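Local atomic coordinates of beta-1,4-exocellulase (Thermobifida fusca, PDB entry 4AVO), a protein that probably hydrolyses the beta-1,4-glycosidic bonds of cellulose as a cellobiohydrolase of glycoside hydrolase family 6, this chain being its catalytic domain. Residues Ala24-Ser29 and Gln408-Leu413; Ile184-His189 and His220-Asn225. The protein carries 1 engineered substitution. One frame throughout, in Å; residues are numbered along the deposited sequence.

Contact 1. Residues Ala24-Ser29 and Gln408-Leu413; sequences AEPGGS and QFRELL
Glu-25 and Arg-410 form a salt bridge between a surface loop and the helix 406-414. Arg-410 NE donates to Glu-25 OE1 over 2.8 Å, nearly straight at 167°. The oxygen lies in the guanidinium plane and is met almost along its C-O bond. NH2 of the same arginine adds a weak bond to OE1. The two side chains cross at about a right angle, with carboxylate and guanidinium planes 61° apart. The Glu-25 chain turns about its CB-CG bond (chi2 -70°), which lets its carboxylate reach the arginine while its CB and CG stay against Phe-409. Outside the pair, Ser-406 OG also bonds to OE1, and Trp-404 NE1 holds OE2.

Pro-26 packs over one face of the guanidinium, with Pro-26 CD 3.5 Å from Arg-410 NE.

The apolar part centres on Phe-409 and Leu-413. Glu-25 CG sits 3.6 Å from Phe-409 CD2, where the two side chains slide past each other in opposite directions. Gly-28 CA meets the edge of the Phe-409 ring, 3.7 Å from Phe-409 CE2. Leu-413 CD2 reaches the backbone of Gly-27, 3.4 Å from its O.

The loop makes a type II beta turn from Glu-25 to Gly-28, closed by Gly-28 N to Glu-25 O. Gly-27 has positive phi, and a side chain here would point at Leu-413 CD2.

The chemistry implies a fixed carboxylate. Both oxygens of buried Glu-25 have donors, so the residue is probably ionised and ties the turn to the helix.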
loop_
_atom_site.group_PDB
_atom_site.type_symbol
_atom_site.label_atom_id
_atom_site.label_comp_id
_atom_site.label_asym_id
_atom_site.label_seq_id
_atom_site.Cartn_x
_atom_site.Cartn_y
_atom_site.Cartn_z
ATOM N N ALA A 24 -14.981 -9.914 -15.779
ATOM C CA ALA A 24 -15.083 -9.628 -17.215
ATOM C C ALA A 24 -13.808 -9.979 -17.978
ATOM O O ALA A 24 -13.804 -9.988 -19.211
ATOM C CB ALA A 24 -15.452 -8.172 -17.440
ATOM N N GLU A 25 -12.731 -10.257 -17.247
ATOM C CA GLU A 25 -11.466 -10.678 -17.851
ATOM C C GLU A 25 -11.411 -12.198 -18.016
ATOM O O GLU A 25 -11.981 -12.926 -17.196
ATOM C CB GLU A 25 -10.274 -10.202 -17.013
ATOM C CG GLU A 25 -10.140 -8.683 -16.896
ATOM C CD GLU A 25 -9.717 -8.004 -18.189
ATOM O OE1 GLU A 25 -9.128 -8.669 -19.076
ATOM O OE2 GLU A 25 -9.981 -6.791 -18.315
ATOM N N PRO A 26 -10.721 -12.681 -19.076
ATOM C CA PRO A 26 -10.575 -14.126 -19.275
ATOM C C PRO A 26 -9.893 -14.763 -18.077
ATOM O O PRO A 26 -8.763 -14.379 -17.735
ATOM C CB PRO A 26 -9.656 -14.239 -20.502
ATOM C CG PRO A 26 -9.619 -12.900 -21.116
ATOM C CD PRO A 26 -9.946 -11.901 -20.059
ATOM N N GLY A 27 -10.582 -15.708 -17.440
ATOM C CA GLY A 27 -10.065 -16.400 -16.258
ATOM C C GLY A 27 -10.241 -15.622 -14.963
ATOM O O GLY A 27 -9.919 -16.119 -13.878
ATOM N N GLY A 28 -10.758 -14.401 -15.080
ATOM C CA GLY A 28 -10.908 -13.493 -13.940
ATOM C C GLY A 28 -11.864 -13.945 -12.851
ATOM O O GLY A 28 -11.731 -13.524 -11.697
ATOM N N SER A 29 -12.822 -14.802 -13.209
ATOM C CA SER A 29 -13.783 -15.341 -12.247
ATOM C C SER A 29 -13.089 -16.066 -11.097
ATOM O O SER A 29 -13.627 -16.143 -9.992
ATOM C CB SER A 29 -14.796 -16.266 -12.938
ATOM O OG SER A 29 -14.166 -17.404 -13.498
ATOM N N GLN A 408 -2.413 -5.786 -17.310
ATOM C CA GLN A 408 -1.834 -6.024 -15.999
ATOM C C GLN A 408 -2.636 -7.069 -15.229
ATOM O O GLN A 408 -2.052 -7.969 -14.631
ATOM C CB GLN A 408 -1.693 -4.735 -15.193
ATOM C CG GLN A 408 -0.881 -4.942 -13.920
ATOM C CD GLN A 408 -0.854 -3.720 -13.042
ATOM O OE1 GLN A 408 -1.802 -2.939 -13.019
ATOM N NE2 GLN A 408 0.236 -3.552 -12.299
ATOM N N PHE A 409 -3.964 -6.966 -15.259
ATOM C CA PHE A 409 -4.783 -7.965 -14.574
ATOM C C PHE A 409 -4.472 -9.380 -15.065
ATOM O O PHE A 409 -4.281 -10.297 -14.267
ATOM C CB PHE A 409 -6.280 -7.684 -14.715
ATOM C CG PHE A 409 -7.132 -8.681 -13.997
ATOM C CD1 PHE A 409 -7.464 -8.492 -12.659
ATOM C CD2 PHE A 409 -7.556 -9.846 -14.638
ATOM C CE1 PHE A 409 -8.233 -9.428 -11.980
ATOM C CE2 PHE A 409 -8.329 -10.791 -13.965
ATOM C CZ PHE A 409 -8.669 -10.577 -12.632
ATOM N N ARG A 410 -4.426 -9.547 -16.384
ATOM C CA ARG A 410 -4.212 -10.869 -16.974
ATOM C C ARG A 410 -2.847 -11.457 -16.621
ATOM O O ARG A 410 -2.734 -12.661 -16.379
ATOM C CB ARG A 410 -4.416 -10.832 -18.489
ATOM C CG ARG A 410 -5.842 -10.521 -18.912
ATOM C CD ARG A 410 -5.924 -10.262 -20.412
ATOM N NE ARG A 410 -7.246 -9.771 -20.790
ATOM C CZ ARG A 410 -7.727 -9.755 -22.028
ATOM N NH1 ARG A 410 -7.000 -10.217 -23.040
ATOM N NH2 ARG A 410 -8.952 -9.285 -22.252
ATOM N N GLU A 411 -1.814 -10.616 -16.582
ATOM C CA GLU A 411 -0.495 -11.099 -16.186
ATOM C C GLU A 411 -0.436 -11.430 -14.695
ATOM O O GLU A 411 0.162 -12.434 -14.305
ATOM C CB GLU A 411 0.608 -10.110 -16.552
ATOM C CG GLU A 411 1.993 -10.651 -16.244
ATOM C CD GLU A 411 3.089 -9.765 -16.753
ATOM O OE1 GLU A 411 3.197 -8.610 -16.270
ATOM O OE2 GLU A 411 3.847 -10.233 -17.633
ATOM N N LEU A 412 -1.053 -10.586 -13.866
ATOM C CA LEU A 412 -1.120 -10.861 -12.437
ATOM C C LEU A 412 -1.776 -12.220 -12.196
ATOM O O LEU A 412 -1.289 -13.021 -11.398
ATOM C CB LEU A 412 -1.892 -9.760 -11.701
ATOM C CG LEU A 412 -1.182 -8.409 -11.583
ATOM C CD1 LEU A 412 -2.155 -7.322 -11.123
ATOM C CD2 LEU A 412 0.024 -8.508 -10.643
ATOM N N LEU A 413 -2.876 -12.464 -12.900
ATOM C CA LEU A 413 -3.611 -13.722 -12.797
ATOM C C LEU A 413 -2.727 -14.908 -13.207
ATOM O O LEU A 413 -2.650 -15.909 -12.488
ATOM C CB LEU A 413 -4.878 -13.658 -13.654
ATOM C CG LEU A 413 -5.837 -14.848 -13.610
ATOM C CD1 LEU A 413 -6.481 -14.954 -12.240
ATOM C CD2 LEU A 413 -6.896 -14.684 -14.682
#

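Contact 2. Residues Ile184-His189 and His220-Asn225; sequences IDAAHH and HGFISN. With BGC (beta-D-glucopyranose), chain B.
Ile-184 and Phe-222 lie side by side on neighbouring parallel strands of the central sheet, in the distorted beta/alpha barrel of family 6. The phenyl ring lies alongside the isoleucine, with Phe-222 CD2 3.7 Å from Ile-184 CB. Helix 195-209 touches this face through Phe-205, next to Ile-184 and Ala-186.

Asp-185 and Ile-223 point to the other face and cross at a slant. Backbone bonds set the register: Ile-184 N to Gly-221 O, Ile-223 N to Ile-184 O, and Ala-186 N to Ile-223 O at 2.7 Å. Beyond the strand end, Asn-225 N bonds to Ala-187 O.

Asp-185 CG lies anti to the backbone N (chi1 -179°). OD2 thereby accepts from Ala-187 N at 3.2 Å, from above the carboxylate plane, in an Asx turn. A leucine here would probably leave Ala-187 N without this acceptor and free the turn that leads to His-188.

His-188 is the N-cap of helix 189-192. It lines the glycan pocket in this structure, in keeping with its predicted substrate-binding role. It packs across the Asn-225 side chain. CG stands between the backbone N and the carbonyl carbon (chi1 61°). From there the ring edge faces a bound glucose: His-188 NE2 donates to BGC O3 over 3.0 Å, almost straight at 172°.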
loop_
_atom_site.group_PDB
_atom_site.type_symbol
_atom_site.label_atom_id
_atom_site.label_comp_id
_atom_site.label_asym_id
_atom_site.label_seq_id
_atom_site.Cartn_x
_atom_site.Cartn_y
_atom_site.Cartn_z
ATOM N N ILE A 184 -1.836 2.708 9.934
ATOM C CA ILE A 184 -0.986 3.714 9.299
ATOM C C ILE A 184 -0.151 3.054 8.208
ATOM O O ILE A 184 0.398 1.974 8.412
ATOM C CB ILE A 184 -0.047 4.395 10.341
ATOM C CG1 ILE A 184 -0.854 5.287 11.293
ATOM C CG2 ILE A 184 1.057 5.194 9.649
ATOM C CD1 ILE A 184 -0.026 5.903 12.431
ATOM N N ASP A 185 -0.058 3.696 7.047
ATOM C CA ASP A 185 0.778 3.157 5.982
ATOM C C ASP A 185 2.253 3.280 6.359
ATOM O O ASP A 185 2.703 4.329 6.813
ATOM C CB ASP A 185 0.496 3.858 4.655
ATOM C CG ASP A 185 1.339 3.305 3.530
ATOM O OD1 ASP A 185 0.934 2.285 2.930
ATOM O OD2 ASP A 185 2.419 3.868 3.276
ATOM N N ALA A 186 3.006 2.202 6.168
ATOM C CA ALA A 186 4.408 2.171 6.579
ATOM C C ALA A 186 5.355 1.803 5.436
ATOM O O ALA A 186 6.336 1.080 5.643
ATOM C CB ALA A 186 4.586 1.225 7.754
ATOM N N ALA A 187 5.058 2.313 4.239
ATOM C CA ALA A 187 5.902 2.105 3.060
ATOM C C ALA A 187 6.194 0.612 2.839
ATOM O O ALA A 187 5.303 -0.219 2.981
ATOM C CB ALA A 187 7.205 2.913 3.189
ATOM N N HIS A 188 7.430 0.279 2.477
ATOM C CA HIS A 188 7.859 -1.119 2.345
ATOM C C HIS A 188 9.369 -1.211 2.550
ATOM O O HIS A 188 10.041 -0.182 2.669
ATOM C CB HIS A 188 7.434 -1.707 0.993
ATOM C CG HIS A 188 8.025 -1.006 -0.190
ATOM N ND1 HIS A 188 9.118 -1.495 -0.870
ATOM C CD2 HIS A 188 7.682 0.151 -0.808
ATOM C CE1 HIS A 188 9.424 -0.672 -1.858
ATOM N NE2 HIS A 188 8.566 0.333 -1.844
ATOM N N HIS A 189 9.905 -2.430 2.601
ATOM C CA HIS A 189 11.324 -2.606 2.937
ATOM C C HIS A 189 12.257 -1.974 1.908
ATOM O O HIS A 189 13.357 -1.531 2.250
ATOM C CB HIS A 189 11.672 -4.084 3.165
ATOM C CG HIS A 189 12.090 -4.809 1.925
ATOM N ND1 HIS A 189 11.190 -5.424 1.084
ATOM C CD2 HIS A 189 13.313 -5.016 1.382
ATOM C CE1 HIS A 189 11.839 -5.976 0.074
ATOM N NE2 HIS A 189 13.129 -5.740 0.230
ATOM N N HIS A 220 -4.390 1.111 15.378
ATOM C CA HIS A 220 -4.555 -0.322 15.546
ATOM C C HIS A 220 -3.380 -1.104 14.998
ATOM O O HIS A 220 -3.096 -2.215 15.442
ATOM C CB HIS A 220 -5.856 -0.797 14.899
ATOM C CG HIS A 220 -6.514 -1.899 15.661
ATOM N ND1 HIS A 220 -7.299 -1.664 16.766
ATOM C CD2 HIS A 220 -6.476 -3.242 15.501
ATOM C CE1 HIS A 220 -7.727 -2.817 17.251
ATOM N NE2 HIS A 220 -7.238 -3.790 16.501
ATOM N N GLY A 221 -2.697 -0.526 14.020
ATOM C CA GLY A 221 -1.515 -1.154 13.477
ATOM C C GLY A 221 -0.976 -0.401 12.289
ATOM O O GLY A 221 -1.260 0.787 12.116
ATOM N N PHE A 222 -0.189 -1.110 11.485
ATOM C CA PHE A 222 0.523 -0.536 10.359
ATOM C C PHE A 222 0.412 -1.465 9.164
ATOM O O PHE A 222 0.238 -2.677 9.325
ATOM C CB PHE A 222 1.996 -0.310 10.737
ATOM C CG PHE A 222 2.179 0.737 11.790
ATOM C CD1 PHE A 222 1.916 0.449 13.130
ATOM C CD2 PHE A 222 2.573 2.023 11.443
ATOM C CE1 PHE A 222 2.053 1.428 14.107
ATOM C CE2 PHE A 222 2.716 3.010 12.416
ATOM C CZ PHE A 222 2.456 2.708 13.750
ATOM N N ILE A 223 0.483 -0.893 7.967
ATOM C CA ILE A 223 0.460 -1.696 6.744
ATOM C C ILE A 223 1.655 -1.393 5.854
ATOM O O ILE A 223 2.010 -0.229 5.641
ATOM C CB ILE A 223 -0.879 -1.544 5.960
ATOM C CG1 ILE A 223 -0.856 -2.401 4.687
ATOM C CG2 ILE A 223 -1.173 -0.064 5.646
ATOM C CD1 ILE A 223 -2.224 -2.744 4.158
ATOM N N SER A 224 2.276 -2.454 5.339
ATOM C CA SER A 224 3.403 -2.308 4.421
ATOM C C SER A 224 3.042 -2.832 3.040
ATOM O O SER A 224 2.084 -3.598 2.886
ATOM C CB SER A 224 4.641 -3.042 4.947
ATOM O OG SER A 224 4.628 -4.415 4.571
ATOM N N ASN A 225 3.813 -2.401 2.038
ATOM C CA ASN A 225 3.722 -2.920 0.668
ATOM C C ASN A 225 2.469 -2.495 -0.114
ATOM O O ASN A 225 2.170 -3.062 -1.164
ATOM C CB ASN A 225 3.888 -4.454 0.670
ATOM C CG ASN A 225 4.579 -4.992 -0.584
ATOM O OD1 ASN A 225 4.256 -6.086 -1.062
ATOM N ND2 ASN A 225 5.540 -4.249 -1.104
HETATM C C2 BGC B . 10.497 3.299 -2.950
HETATM C C3 BGC B . 9.333 3.641 -3.862
HETATM C C4 BGC B . 8.849 5.073 -3.605
HETATM C C5 BGC B . 10.038 6.040 -3.666
HETATM C C6 BGC B . 9.645 7.448 -3.236
HETATM C C1 BGC B . 11.615 4.325 -3.089
HETATM O O2 BGC B . 10.983 2.014 -3.278
HETATM O O3 BGC B . 8.314 2.705 -3.618
HETATM O O4 BGC B . 7.955 5.437 -4.628
HETATM O O5 BGC B . 11.117 5.630 -2.842
HETATM O O6 BGC B . 10.609 8.367 -3.701
#

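In the fold
Contact 1 and contact 2 lie on different parts of the same catalytic domain. Their centres are 27 Å apart, their nearest atoms about 11 Å, and they do not touch. Both strands of contact 2, 180-185 and 221-224, come between the two segments of contact 1 in the chain. Contact 2 is buried in the central sheet, its centre about 7 Å from the centre of the chain. Contact 1 is partly buried, its centre about 21 Å from the centre of the chain. Contact 2 thus sets a sugar-binding histidine just past the end of a sheet strand, while contact 1 fastens the C-terminal helix 406-414 to the N-terminal loop at the domain's periphery.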